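Local atomic coordinates of acetylglutamate kinase (Streptococcus mutans, PDB entry 3L86), a protein that probably catalyses the ATP-dependent phosphorylation of N-acetyl-L-glutamate, the second step in making N-acetylornithine on the way to arginine. Residues Tyr151-Arg163 / Leu189-Ala203. Sequence-based numbering, arbitrary orientation.
Sequences YGYVGDVTHINKR and LNINADYLATAVAVA. With NLG (N-acetyl-L-glutamate), chain C.
Val154 and Asn190 pair in a single beta bridge held by two backbone bonds: Asn190 N donates to Tyr153 O (2.9 Å, nearly straight at 170°), and Gly155 N donates to Asn190 O. Just past the bridge, a water accepts from Asn192 N and donates to Gly155 O. Glycine suits position 155 because Leu189 CD1 lies 3.8 Å from its CA and Ile191 CD1 packs against its carbonyl carbon; the two methyls occupy the side toward which a side chain would point.

Beyond the bridge, in the amino acid kinase domain, strand 155-160, paired antiparallel with strand 141-145, runs nearly parallel to helix 193-203, their axes 8.4 Å apart, and the contact becomes apolar. Val157 spreads its two methyls: CG1, anti to the backbone N (chi1 -177°), reaches Ala199 CB at 3.7 Å, while CG2 enters the corner between Leu196 CD1 and Ile191 CG2. Ile160 sends CD1 to Leu196 and Val200 and sets its CB 3.9 Å from Ala203 CB. The small Ala199 and Ala203, a turn apart, let the strand lie close to the helix.

Polar groups gather where strand 188-190 hands over to the helix, beside the substrate pocket. Asn192 is the N-cap, its OD1 accepting from Tyr195 N, and Ala193 N donates to OE1 of the bound N-acetylglutamate at 3.0 Å. Asn190 ND2, which also bonds Thr99, holds the substrate's acetyl oxygen O7 (3.3 Å). The bridge and the apolar strand-helix seam probably help to position a helix N-terminus whose dipole may favour the carboxylate to be phosphorylated.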
loop_
_atom_site.group_PDB
_atom_site.type_symbol
_atom_site.label_atom_id
_atom_site.label_comp_id
_atom_site.label_asym_id
_atom_site.label_seq_id
_atom_site.Cartn_x
_atom_site.Cartn_y
_atom_site.Cartn_z
ATOM N N TYR A 151 -0.283 -20.540 -1.311
ATOM C CA TYR A 151 0.354 -19.299 -1.771
ATOM C C TYR A 151 1.862 -19.290 -1.585
ATOM O O TYR A 151 2.523 -18.425 -2.154
ATOM C CB TYR A 151 -0.165 -18.046 -1.021
ATOM C CG TYR A 151 -1.660 -17.814 -1.086
ATOM C CD1 TYR A 151 -2.278 -17.289 -2.222
ATOM C CD2 TYR A 151 -2.451 -18.171 -0.030
ATOM C CE1 TYR A 151 -3.708 -17.088 -2.247
ATOM C CE2 TYR A 151 -3.818 -17.993 -0.054
ATOM C CZ TYR A 151 -4.439 -17.456 -1.163
ATOM O OH TYR A 151 -5.834 -17.315 -1.116
ATOM N N GLY A 152 2.440 -20.207 -0.796
ATOM C CA GLY A 152 3.899 -20.140 -0.624
ATOM C C GLY A 152 4.322 -19.070 0.401
ATOM O O GLY A 152 3.773 -19.040 1.502
ATOM N N TYR A 153 5.260 -18.182 0.015
ATOM C CA TYR A 153 5.828 -17.114 0.864
ATOM C C TYR A 153 5.008 -15.791 0.903
ATOM O O TYR A 153 5.582 -14.698 0.876
ATOM C CB TYR A 153 7.293 -16.827 0.446
ATOM C CG TYR A 153 8.247 -17.854 1.044
ATOM C CD1 TYR A 153 8.176 -19.215 0.694
ATOM C CD2 TYR A 153 9.203 -17.470 1.983
ATOM C CE1 TYR A 153 9.079 -20.176 1.312
ATOM C CE2 TYR A 153 10.078 -18.381 2.555
ATOM C CZ TYR A 153 10.001 -19.731 2.234
ATOM O OH TYR A 153 10.896 -20.594 2.868
ATOM N N VAL A 154 3.689 -15.898 0.861
ATOM C CA VAL A 154 2.773 -14.753 1.045
ATOM C C VAL A 154 2.402 -14.568 2.527
ATOM O O VAL A 154 2.078 -15.539 3.226
ATOM C CB VAL A 154 1.534 -14.886 0.127
ATOM C CG1 VAL A 154 0.476 -13.808 0.413
ATOM C CG2 VAL A 154 2.008 -14.745 -1.364
ATOM N N GLY A 155 2.588 -13.356 3.031
ATOM C CA GLY A 155 2.316 -13.083 4.416
ATOM C C GLY A 155 1.064 -12.292 4.689
ATOM O O GLY A 155 0.557 -11.604 3.791
ATOM N N ASP A 156 0.586 -12.387 5.949
ATOM C CA ASP A 156 -0.506 -11.560 6.493
ATOM C C ASP A 156 0.160 -10.779 7.654
ATOM O O ASP A 156 0.783 -11.424 8.475
ATOM C CB ASP A 156 -1.505 -12.551 7.123
ATOM C CG ASP A 156 -2.896 -11.964 7.408
ATOM O OD1 ASP A 156 -3.295 -10.880 6.895
ATOM O OD2 ASP A 156 -3.622 -12.668 8.171
ATOM N N VAL A 157 0.026 -9.447 7.728
ATOM C CA VAL A 157 0.634 -8.662 8.819
ATOM C C VAL A 157 0.226 -9.125 10.230
ATOM O O VAL A 157 -0.956 -9.259 10.512
ATOM C CB VAL A 157 0.375 -7.100 8.646
ATOM C CG1 VAL A 157 1.092 -6.312 9.783
ATOM C CG2 VAL A 157 0.926 -6.612 7.255
ATOM N N THR A 158 1.179 -9.398 11.123
ATOM C CA THR A 158 0.767 -9.741 12.493
ATOM C C THR A 158 0.985 -8.590 13.491
ATOM O O THR A 158 0.289 -8.514 14.502
ATOM C CB THR A 158 1.544 -11.008 13.048
ATOM O OG1 THR A 158 2.934 -10.744 12.921
ATOM C CG2 THR A 158 1.183 -12.290 12.280
ATOM N N HIS A 159 1.944 -7.694 13.243
ATOM C CA HIS A 159 2.104 -6.545 14.175
ATOM C C HIS A 159 2.913 -5.474 13.497
ATOM O O HIS A 159 3.846 -5.784 12.725
ATOM C CB HIS A 159 2.796 -6.975 15.522
ATOM C CG HIS A 159 2.918 -5.876 16.551
ATOM N ND1 HIS A 159 4.128 -5.316 16.910
ATOM C CD2 HIS A 159 1.985 -5.251 17.304
ATOM C CE1 HIS A 159 3.925 -4.380 17.818
ATOM N NE2 HIS A 159 2.639 -4.327 18.082
ATOM N N ILE A 160 2.542 -4.220 13.780
ATOM C CA ILE A 160 3.352 -3.057 13.415
ATOM C C ILE A 160 4.035 -2.417 14.676
ATOM O O ILE A 160 3.340 -2.005 15.611
ATOM C CB ILE A 160 2.513 -2.025 12.671
ATOM C CG1 ILE A 160 1.905 -2.617 11.360
ATOM C CG2 ILE A 160 3.395 -0.843 12.266
ATOM C CD1 ILE A 160 3.020 -2.913 10.308
ATOM N N ASN A 161 5.370 -2.375 14.710
ATOM C CA ASN A 161 6.120 -1.662 15.788
ATOM C C ASN A 161 6.147 -0.142 15.517
ATOM O O ASN A 161 6.880 0.322 14.644
ATOM C CB ASN A 161 7.553 -2.231 15.941
ATOM C CG ASN A 161 8.281 -1.680 17.169
ATOM O OD1 ASN A 161 8.011 -0.583 17.598
ATOM N ND2 ASN A 161 9.137 -2.490 17.785
ATOM N N LYS A 162 5.243 0.583 16.191
ATOM C CA LYS A 162 5.021 2.047 16.028
ATOM C C LYS A 162 6.258 2.890 16.389
ATOM O O LYS A 162 6.575 3.881 15.706
ATOM C CB LYS A 162 3.826 2.487 16.910
ATOM C CG LYS A 162 2.494 1.784 16.629
ATOM C CD LYS A 162 1.530 1.799 17.849
ATOM C CE LYS A 162 1.290 3.218 18.319
ATOM N NZ LYS A 162 0.440 3.256 19.531
ATOM N N ARG A 163 6.992 2.458 17.426
ATOM C CA ARG A 163 8.134 3.222 17.970
ATOM C C ARG A 163 9.182 3.628 16.923
ATOM O O ARG A 163 9.680 4.776 16.917
ATOM C CB ARG A 163 8.790 2.474 19.166
ATOM N N LEU A 189 8.786 -12.188 3.769
ATOM C CA LEU A 189 7.526 -12.597 3.104
ATOM C C LEU A 189 6.943 -11.497 2.188
ATOM O O LEU A 189 7.133 -10.318 2.478
ATOM C CB LEU A 189 6.427 -13.002 4.137
ATOM C CG LEU A 189 6.766 -14.020 5.241
ATOM C CD1 LEU A 189 5.512 -14.361 6.118
ATOM C CD2 LEU A 189 7.350 -15.275 4.672
ATOM N N ASN A 190 6.216 -11.889 1.135
ATOM C CA ASN A 190 5.579 -10.973 0.159
ATOM C C ASN A 190 4.195 -10.585 0.723
ATOM O O ASN A 190 3.375 -11.487 0.984
ATOM C CB ASN A 190 5.488 -11.667 -1.239
ATOM C CG ASN A 190 4.690 -10.863 -2.276
ATOM O OD1 ASN A 190 4.400 -9.685 -2.068
ATOM N ND2 ASN A 190 4.354 -11.501 -3.422
ATOM N N ILE A 191 3.951 -9.284 0.967
ATOM C CA ILE A 191 2.645 -8.833 1.538
ATOM C C ILE A 191 1.878 -8.010 0.499
ATOM O O ILE A 191 2.460 -7.106 -0.061
ATOM C CB ILE A 191 2.800 -7.883 2.740
ATOM C CG1 ILE A 191 3.901 -8.341 3.696
ATOM C CG2 ILE A 191 1.361 -7.653 3.467
ATOM C CD1 ILE A 191 3.622 -9.552 4.533
ATOM N N ASN A 192 0.634 -8.355 0.159
ATOM C CA ASN A 192 -0.183 -7.490 -0.749
ATOM C C ASN A 192 -0.119 -6.022 -0.207
ATOM O O ASN A 192 -0.279 -5.835 1.006
ATOM C CB ASN A 192 -1.648 -7.959 -0.749
ATOM C CG ASN A 192 -2.583 -6.950 -1.406
ATOM O OD1 ASN A 192 -3.281 -6.189 -0.726
ATOM N ND2 ASN A 192 -2.600 -6.932 -2.722
ATOM N N ALA A 193 0.118 -5.009 -1.058
ATOM C CA ALA A 193 0.383 -3.635 -0.509
ATOM C C ALA A 193 -0.801 -3.032 0.202
ATOM O O ALA A 193 -0.614 -2.251 1.128
ATOM C CB ALA A 193 0.938 -2.622 -1.584
ATOM N N ASP A 194 -2.017 -3.350 -0.251
ATOM C CA ASP A 194 -3.264 -2.897 0.406
ATOM C C ASP A 194 -3.415 -3.426 1.845
ATOM O O ASP A 194 -3.876 -2.707 2.730
ATOM C CB ASP A 194 -4.513 -3.302 -0.431
ATOM C CG ASP A 194 -4.423 -2.789 -1.916
ATOM O OD1 ASP A 194 -4.193 -1.584 -2.131
ATOM O OD2 ASP A 194 -4.521 -3.603 -2.860
ATOM N N TYR A 195 -3.053 -4.683 2.057
ATOM C CA TYR A 195 -3.063 -5.285 3.386
ATOM C C TYR A 195 -2.090 -4.517 4.308
ATOM O O TYR A 195 -2.392 -4.235 5.499
ATOM C CB TYR A 195 -2.581 -6.763 3.272
ATOM C CG TYR A 195 -3.582 -7.807 2.674
ATOM C CD1 TYR A 195 -4.689 -7.430 1.897
ATOM C CD2 TYR A 195 -3.396 -9.190 2.926
ATOM C CE1 TYR A 195 -5.603 -8.438 1.361
ATOM C CE2 TYR A 195 -4.269 -10.186 2.410
ATOM C CZ TYR A 195 -5.353 -9.807 1.628
ATOM O OH TYR A 195 -6.193 -10.812 1.162
ATOM N N LEU A 196 -0.884 -4.262 3.811
ATOM C CA LEU A 196 0.100 -3.507 4.625
ATOM C C LEU A 196 -0.393 -2.072 4.995
ATOM O O LEU A 196 -0.208 -1.621 6.136
ATOM C CB LEU A 196 1.475 -3.406 3.947
ATOM C CG LEU A 196 2.532 -2.635 4.819
ATOM C CD1 LEU A 196 2.606 -3.233 6.272
ATOM C CD2 LEU A 196 3.934 -2.642 4.223
ATOM N N ALA A 197 -0.948 -1.353 4.013
ATOM C CA ALA A 197 -1.568 -0.052 4.224
ATOM C C ALA A 197 -2.641 -0.046 5.328
ATOM O O ALA A 197 -2.647 0.894 6.134
ATOM C CB ALA A 197 -2.206 0.426 2.886
ATOM N N THR A 198 -3.570 -1.034 5.328
ATOM C CA THR A 198 -4.593 -1.168 6.438
ATOM C C THR A 198 -3.920 -1.290 7.821
ATOM O O THR A 198 -4.296 -0.631 8.768
ATOM C CB THR A 198 -5.550 -2.454 6.323
ATOM O OG1 THR A 198 -6.151 -2.523 5.028
ATOM C CG2 THR A 198 -6.666 -2.372 7.350
ATOM N N ALA A 199 -2.940 -2.164 7.934
ATOM C CA ALA A 199 -2.270 -2.398 9.211
ATOM C C ALA A 199 -1.554 -1.144 9.739
ATOM O O ALA A 199 -1.628 -0.783 10.939
ATOM C CB ALA A 199 -1.270 -3.566 9.020
ATOM N N VAL A 200 -0.882 -0.449 8.821
ATOM C CA VAL A 200 -0.184 0.762 9.171
ATOM C C VAL A 200 -1.153 1.871 9.594
ATOM O O VAL A 200 -0.946 2.507 10.688
ATOM C CB VAL A 200 0.687 1.242 7.996
ATOM C CG1 VAL A 200 1.312 2.592 8.309
ATOM C CG2 VAL A 200 1.767 0.122 7.641
ATOM N N ALA A 201 -2.193 2.114 8.773
ATOM C CA ALA A 201 -3.220 3.167 9.093
ATOM C C ALA A 201 -3.914 2.903 10.460
ATOM O O ALA A 201 -4.152 3.829 11.289
ATOM C CB ALA A 201 -4.288 3.228 7.930
ATOM N N VAL A 202 -4.283 1.637 10.682
ATOM C CA VAL A 202 -4.934 1.239 11.934
ATOM C C VAL A 202 -3.973 1.372 13.137
ATOM O O VAL A 202 -4.329 1.996 14.150
ATOM C CB VAL A 202 -5.593 -0.169 11.844
ATOM C CG1 VAL A 202 -6.191 -0.561 13.241
ATOM C CG2 VAL A 202 -6.605 -0.179 10.726
ATOM N N ALA A 203 -2.745 0.835 13.020
ATOM C CA ALA A 203 -1.743 0.996 14.110
ATOM C C ALA A 203 -1.496 2.458 14.534
ATOM O O ALA A 203 -1.276 2.732 15.708
ATOM C CB ALA A 203 -0.357 0.335 13.736
HETATM C CA NLG C . 1.777 -8.491 -3.829
HETATM C C NLG C . 1.184 -9.697 -3.367
HETATM O OXT NLG C . 0.376 -10.385 -4.000
HETATM O O NLG C . 1.175 -10.278 -2.345
HETATM C CB NLG C . 2.775 -7.370 -3.490
HETATM C CG NLG C . 2.906 -6.077 -4.397
HETATM C CD NLG C . 1.714 -5.072 -4.694
HETATM O OE1 NLG C . 0.748 -5.147 -3.991
HETATM O OE2 NLG C . 1.701 -4.243 -5.620
HETATM C C7 NLG C . 2.351 -8.750 -6.090
HETATM C C8 NLG C . 2.120 -8.301 -7.187
HETATM O O7 NLG C . 3.126 -9.628 -5.798
HETATM N N2 NLG C . 1.735 -8.311 -5.060
HETATM O O HOH W 1 -0.611 -10.495 1.468
#